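Local structure of putative (Helicobacter pylori, 4O8S) at residues D149-H154 / N197-L202; R171-S176 / M212-H217. The protein belongs to the nucleotidyltransferase superfamily and probably transfers nucleotidyl groups, as in relatives of the AbiEii toxin family. All blocks are in the same frame, centred on the assembly; numbering follows the deposited sequence.

How the contacts relate
From the N terminus the chain first builds the mixed sheet, then turns all-helical from helix 126-139 onward, and both contacts lie in this second half. Helix 147-159 supplies 149-154, helix 166-176 supplies 171-176, the loop after helix 179-192 supplies 197-202, and helix 202-231 supplies 212-217. Contact 1 closes a loop of 42 residues and contact 2 one of 35, and the two loops cross, since their segments alternate. The centres of the contacts are about 16 Å apart, yet their side chains meet: His154 packs on Met212, and Leu150 and Leu153 on Phe175. The crossing thus ties two consecutive helices to the long C-terminal helix and its leading loop.

Contact 1: D149-H154 / N197-L202; sequences DLFDLH and NQIMDL
Met200, a selenomethionine, reaches out of the loop before helix 202-231 and lays its terminal methyl against helix 147-159 at Leu150 and Phe151, with CE 3.6 Å from the backbone N of Phe151. CG lies anti to the backbone N (chi1 -172°), and the chain stays extended beyond it, so the methyl gets across from loop to helix. CE also touches Leu150 CG at 3.9 Å, the two side chains crossing at about a right angle. An unbranched apolar chain suits a methyl that must meet both leucine and backbone. Beside it Leu150 CD2 presses on Leu202 CD1 at 3.4 Å, closer than usual for two methyls, and both leucines are buried, with Tyr186 and Leu187 of helix 179-192 against them.

Toward solvent the packing thins. Phe151 slides past Met200 in the opposite direction, its flat ring offering an edge to Met200 CG, which lies 4.1 Å from CD2. Exposed Ile199 brings only CD1 to the ring, obliquely, 4.0 Å from CE2, a branch long enough to cover it; Arg41 borders both residues. The contact is wholly apolar, which implies that burial and shape, rather than directed bonds, hold loop to helix.

Contact 2: R171-S176 / M212-H217; sequences RLKDFS and MAQLIH
Ala213 brings helix 202-231 close to helix 166-176, its CB 3.7 Å from Lys173 CA. Lys173 CA and Ala213 CA are 4.9 Å apart. The axes of the two short helical segments come within 8.5 Å and run nearly antiparallel, at 155° between their directions. This is close antiparallel helix packing, joining helix 166-176 to the C-terminal helix in the helical part of the chain. A single methyl on Ala213 adds little bulk between the backbones, so alanine suits this buried place.

The apolar part is built round the same methyl. Leu172 CD2 touches Ala213 CB at 3.7 Å, with CG almost as near. The leucine is buried, and Phe164 packs on it from the loop that precedes its helix, so a branched apolar side chain fits between helix and loop.

Ser176 is polar but meets the other helix only by packing: its OG sits 3.5 Å from Ala213 CB. That hydroxyl is turned between its own backbone N and carbonyl carbon (chi1 63°), where it donates a hydrogen bond to Leu172 O, tilted 33° from the carbonyl plane. Serine is small enough to lie beside the methyl, and this bond back to its own helix satisfies its buried OG.

At the partly exposed border, Lys173 and His217 cross at about a right angle. The extended lysine passes CD by the imidazole, 3.9 Å from ND1, and its NZ stands 3.7 Å from His217 ND1, oblique to the ring. Lysine suits this border because its methylenes can pack along the imidazole, whose ring also touches Leu166 and Ala169. A positive NZ so close would probably disfavour protonation of His217. The contact thus joins close packing round a methyl to a border where lysine and histidine meet without a hydrogen bond.

Contact 1: D149-H154 / N197-L202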
loop_
_atom_site.group_PDB
_atom_site.type_symbol
_atom_site.label_atom_id
_atom_site.label_comp_id
_atom_site.label_asym_id
_atom_site.label_seq_id
_atom_site.Cartn_x
_atom_site.Cartn_y
_atom_site.Cartn_z
ATOM N N ASP A 149 -8.808 -2.510 0.670
ATOM C CA ASP A 149 -8.692 -2.193 -0.744
ATOM C C ASP A 149 -9.658 -1.061 -1.108
ATOM O O ASP A 149 -9.331 -0.164 -1.898
ATOM C CB ASP A 149 -8.976 -3.432 -1.592
ATOM C CG ASP A 149 -7.918 -4.516 -1.413
ATOM O OD1 ASP A 149 -6.796 -4.176 -0.971
ATOM O OD2 ASP A 149 -8.214 -5.702 -1.708
ATOM N N LEU A 150 -10.851 -1.109 -0.527
ATOM C CA LEU A 150 -11.851 -0.077 -0.777
ATOM C C LEU A 150 -11.432 1.249 -0.153
ATOM O O LEU A 150 -11.482 2.294 -0.811
ATOM C CB LEU A 150 -13.209 -0.508 -0.219
ATOM C CG LEU A 150 -14.328 0.513 -0.423
ATOM C CD1 LEU A 150 -14.485 0.871 -1.898
ATOM C CD2 LEU A 150 -15.633 -0.027 0.126
ATOM N N PHE A 151 -11.014 1.204 1.109
ATOM C CA PHE A 151 -10.553 2.398 1.804
ATOM C C PHE A 151 -9.446 3.076 1.002
ATOM O O PHE A 151 -9.458 4.296 0.769
ATOM C CB PHE A 151 -9.981 2.005 3.163
ATOM C CG PHE A 151 -9.574 3.183 4.017
ATOM C CD1 PHE A 151 -8.344 3.816 3.829
ATOM C CD2 PHE A 151 -10.426 3.657 5.016
ATOM C CE1 PHE A 151 -7.967 4.912 4.619
ATOM C CE2 PHE A 151 -10.069 4.759 5.810
ATOM C CZ PHE A 151 -8.834 5.385 5.613
ATOM N N ASP A 152 -8.464 2.275 0.607
ATOM C CA ASP A 152 -7.296 2.815 -0.070
ATOM C C ASP A 152 -7.622 3.366 -1.444
ATOM O O ASP A 152 -7.128 4.447 -1.810
ATOM C CB ASP A 152 -6.188 1.769 -0.160
ATOM C CG ASP A 152 -5.764 1.263 1.202
ATOM O OD1 ASP A 152 -6.034 1.960 2.199
ATOM O OD2 ASP A 152 -5.159 0.171 1.277
ATOM N N LEU A 153 -8.445 2.643 -2.207
ATOM C CA LEU A 153 -8.824 3.113 -3.542
ATOM C C LEU A 153 -9.641 4.403 -3.466
ATOM O O LEU A 153 -9.499 5.283 -4.315
ATOM C CB LEU A 153 -9.589 2.041 -4.324
ATOM C CG LEU A 153 -8.689 0.979 -4.980
ATOM C CD1 LEU A 153 -9.541 -0.084 -5.669
ATOM C CD2 LEU A 153 -7.748 1.642 -5.977
ATOM N N HIS A 154 -10.486 4.505 -2.440
ATOM C CA HIS A 154 -11.250 5.719 -2.184
ATOM C C HIS A 154 -10.295 6.866 -1.844
ATOM O O HIS A 154 -10.424 7.962 -2.380
ATOM C CB HIS A 154 -12.244 5.465 -1.049
ATOM C CG HIS A 154 -12.929 6.696 -0.552
ATOM N ND1 HIS A 154 -12.387 7.506 0.427
ATOM C CD2 HIS A 154 -14.121 7.252 -0.886
ATOM C CE1 HIS A 154 -13.212 8.512 0.666
ATOM N NE2 HIS A 154 -14.270 8.380 -0.118
ATOM N N ASN A 197 -12.418 -0.315 11.595
ATOM C CA ASN A 197 -13.740 -0.328 12.223
ATOM C C ASN A 197 -14.115 0.927 13.011
ATOM O O ASN A 197 -15.300 1.202 13.202
ATOM C CB ASN A 197 -13.979 -1.617 13.047
ATOM C CG ASN A 197 -12.922 -1.852 14.120
ATOM O OD1 ASN A 197 -12.285 -0.915 14.605
ATOM N ND2 ASN A 197 -12.739 -3.120 14.503
ATOM N N GLN A 198 -13.121 1.692 13.454
ATOM C CA GLN A 198 -13.397 2.927 14.189
ATOM C C GLN A 198 -13.345 4.185 13.314
ATOM O O GLN A 198 -13.696 5.270 13.776
ATOM C CB GLN A 198 -12.433 3.083 15.369
ATOM C CG GLN A 198 -12.544 1.984 16.421
ATOM C CD GLN A 198 -13.973 1.796 16.910
ATOM O OE1 GLN A 198 -14.636 0.807 16.570
ATOM N NE2 GLN A 198 -14.459 2.752 17.708
ATOM N N ILE A 199 -12.919 4.057 12.057
ATOM C CA ILE A 199 -12.740 5.250 11.223
ATOM C C ILE A 199 -13.498 5.260 9.888
ATOM O O ILE A 199 -13.635 6.302 9.245
ATOM C CB ILE A 199 -11.242 5.517 10.934
ATOM C CG1 ILE A 199 -10.613 4.321 10.208
ATOM C CG2 ILE A 199 -10.500 5.818 12.220
ATOM C CD1 ILE A 199 -9.206 4.593 9.675
HETATM N N MSE A 200 -13.991 4.107 9.469
HETATM C CA MSE A 200 -14.542 4.012 8.139
HETATM C C MSE A 200 -16.070 3.937 8.149
HETATM O O MSE A 200 -16.658 3.144 8.896
HETATM C CB MSE A 200 -13.936 2.813 7.417
HETATM C CG MSE A 200 -14.314 2.747 5.961
HETATM SE SE MSE A 200 -13.668 1.038 5.208
HETATM C CE MSE A 200 -13.852 1.492 3.331
ATOM N N ASP A 201 -16.701 4.796 7.352
ATOM C CA ASP A 201 -18.133 4.705 7.088
ATOM C C ASP A 201 -18.217 3.994 5.746
ATOM O O ASP A 201 -18.025 4.621 4.689
ATOM C CB ASP A 201 -18.762 6.104 7.011
ATOM C CG ASP A 201 -20.275 6.072 6.767
ATOM O OD1 ASP A 201 -20.773 5.202 6.009
ATOM O OD2 ASP A 201 -20.971 6.948 7.334
ATOM N N LEU A 202 -18.483 2.689 5.792
ATOM C CA LEU A 202 -18.451 1.852 4.598
ATOM C C LEU A 202 -19.446 2.313 3.533
ATOM O O LEU A 202 -19.095 2.410 2.345
ATOM C CB LEU A 202 -18.689 0.382 4.955
ATOM C CG LEU A 202 -18.841 -0.537 3.737
ATOM C CD1 LEU A 202 -17.653 -0.407 2.816
ATOM C CD2 LEU A 202 -19.007 -1.988 4.156
#

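Contact 2: R171-S176 / M212-H217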
loop_
_atom_site.group_PDB
_atom_site.type_symbol
_atom_site.label_atom_id
_atom_site.label_comp_id
_atom_site.label_asym_id
_atom_site.label_seq_id
_atom_site.Cartn_x
_atom_site.Cartn_y
_atom_site.Cartn_z
ATOM N N ARG A 171 -11.334 0.945 -14.988
ATOM C CA ARG A 171 -11.383 -0.203 -14.089
ATOM C C ARG A 171 -11.958 0.181 -12.724
ATOM O O ARG A 171 -12.710 -0.588 -12.119
ATOM C CB ARG A 171 -9.984 -0.815 -13.929
ATOM C CG ARG A 171 -9.371 -1.328 -15.247
ATOM C CD ARG A 171 -7.845 -1.467 -15.150
ATOM N NE ARG A 171 -7.438 -2.502 -14.196
ATOM C CZ ARG A 171 -6.208 -2.618 -13.693
ATOM N NH1 ARG A 171 -5.253 -1.759 -14.046
ATOM N NH2 ARG A 171 -5.928 -3.588 -12.828
ATOM N N LEU A 172 -11.609 1.372 -12.242
ATOM C CA LEU A 172 -12.091 1.830 -10.941
ATOM C C LEU A 172 -13.603 2.011 -10.993
ATOM O O LEU A 172 -14.307 1.623 -10.058
ATOM C CB LEU A 172 -11.431 3.148 -10.554
ATOM C CG LEU A 172 -11.848 3.728 -9.201
ATOM C CD1 LEU A 172 -11.258 2.914 -8.054
ATOM C CD2 LEU A 172 -11.434 5.190 -9.104
ATOM N N LYS A 173 -14.080 2.588 -12.098
ATOM C CA LYS A 173 -15.507 2.761 -12.369
ATOM C C LYS A 173 -16.219 1.415 -12.393
ATOM O O LYS A 173 -17.266 1.245 -11.763
ATOM C CB LYS A 173 -15.702 3.495 -13.703
ATOM C CG LYS A 173 -17.143 3.872 -14.032
ATOM C CD LYS A 173 -17.223 4.683 -15.328
ATOM C CE LYS A 173 -18.676 4.914 -15.751
ATOM N NZ LYS A 173 -18.805 5.788 -16.961
ATOM N N ASP A 174 -15.634 0.454 -13.106
ATOM C CA ASP A 174 -16.178 -0.895 -13.196
ATOM C C ASP A 174 -16.289 -1.520 -11.802
ATOM O O ASP A 174 -17.308 -2.116 -11.448
ATOM C CB ASP A 174 -15.269 -1.742 -14.090
ATOM C CG ASP A 174 -16.009 -2.872 -14.794
ATOM O OD1 ASP A 174 -16.940 -3.469 -14.201
ATOM O OD2 ASP A 174 -15.639 -3.169 -15.953
ATOM N N PHE A 175 -15.232 -1.358 -11.010
ATOM C CA PHE A 175 -15.172 -1.918 -9.661
ATOM C C PHE A 175 -16.222 -1.311 -8.732
ATOM O O PHE A 175 -16.743 -1.993 -7.854
ATOM C CB PHE A 175 -13.771 -1.681 -9.074
ATOM C CG PHE A 175 -13.682 -1.871 -7.575
ATOM C CD1 PHE A 175 -13.791 -3.138 -7.007
ATOM C CD2 PHE A 175 -13.448 -0.779 -6.734
ATOM C CE1 PHE A 175 -13.689 -3.323 -5.616
ATOM C CE2 PHE A 175 -13.339 -0.945 -5.337
ATOM C CZ PHE A 175 -13.466 -2.225 -4.779
ATOM N N SER A 176 -16.519 -0.026 -8.919
ATOM C CA SER A 176 -17.317 0.714 -7.941
ATOM C C SER A 176 -18.734 1.065 -8.414
ATOM O O SER A 176 -19.422 1.860 -7.769
ATOM C CB SER A 176 -16.581 1.994 -7.535
ATOM O OG SER A 176 -16.424 2.863 -8.646
HETATM N N MSE A 212 -17.071 9.378 -7.640
HETATM C CA MSE A 212 -15.772 9.953 -8.019
HETATM C C MSE A 212 -15.182 9.253 -9.229
HETATM O O MSE A 212 -14.585 9.894 -10.097
HETATM C CB MSE A 212 -14.763 9.874 -6.868
HETATM C CG MSE A 212 -15.095 10.778 -5.685
HETATM SE SE MSE A 212 -13.648 10.808 -4.324
HETATM C CE MSE A 212 -13.796 8.971 -3.782
ATOM N N ALA A 213 -15.344 7.932 -9.285
ATOM C CA ALA A 213 -14.786 7.165 -10.389
ATOM C C ALA A 213 -15.463 7.577 -11.690
ATOM O O ALA A 213 -14.823 7.609 -12.738
ATOM C CB ALA A 213 -14.947 5.689 -10.141
ATOM N N GLN A 214 -16.755 7.894 -11.618
ATOM C CA GLN A 214 -17.484 8.382 -12.780
ATOM C C GLN A 214 -16.888 9.688 -13.253
ATOM O O GLN A 214 -16.601 9.850 -14.443
ATOM C CB GLN A 214 -18.959 8.613 -12.441
ATOM C CG GLN A 214 -19.754 7.353 -12.187
ATOM C CD GLN A 214 -21.249 7.588 -12.309
ATOM O OE1 GLN A 214 -21.705 8.732 -12.445
ATOM N NE2 GLN A 214 -22.022 6.505 -12.272
ATOM N N LEU A 215 -16.711 10.617 -12.314
ATOM C CA LEU A 215 -16.197 11.950 -12.620
ATOM C C LEU A 215 -14.818 11.891 -13.242
ATOM O O LEU A 215 -14.562 12.529 -14.271
ATOM C CB LEU A 215 -16.112 12.810 -11.358
ATOM C CG LEU A 215 -17.253 13.795 -11.094
ATOM C CD1 LEU A 215 -18.492 13.033 -10.711
ATOM C CD2 LEU A 215 -16.880 14.792 -10.004
ATOM N N ILE A 216 -13.926 11.145 -12.588
ATOM C CA ILE A 216 -12.545 11.015 -13.050
ATOM C C ILE A 216 -12.545 10.457 -14.470
ATOM O O ILE A 216 -11.905 11.007 -15.363
ATOM C CB ILE A 216 -11.720 10.118 -12.085
ATOM C CG1 ILE A 216 -11.590 10.816 -10.725
ATOM C CG2 ILE A 216 -10.335 9.806 -12.667
ATOM C CD1 ILE A 216 -11.179 9.903 -9.566
ATOM N N HIS A 217 -13.289 9.382 -14.684
ATOM C CA HIS A 217 -13.377 8.801 -16.007
ATOM C C HIS A 217 -13.959 9.790 -17.033
ATOM O O HIS A 217 -13.518 9.838 -18.179
ATOM C CB HIS A 217 -14.201 7.519 -15.963
ATOM C CG HIS A 217 -14.273 6.815 -17.281
ATOM N ND1 HIS A 217 -15.415 6.803 -18.054
ATOM C CD2 HIS A 217 -13.339 6.118 -17.971
ATOM C CE1 HIS A 217 -15.182 6.117 -19.160
ATOM N NE2 HIS A 217 -13.931 5.693 -19.138
#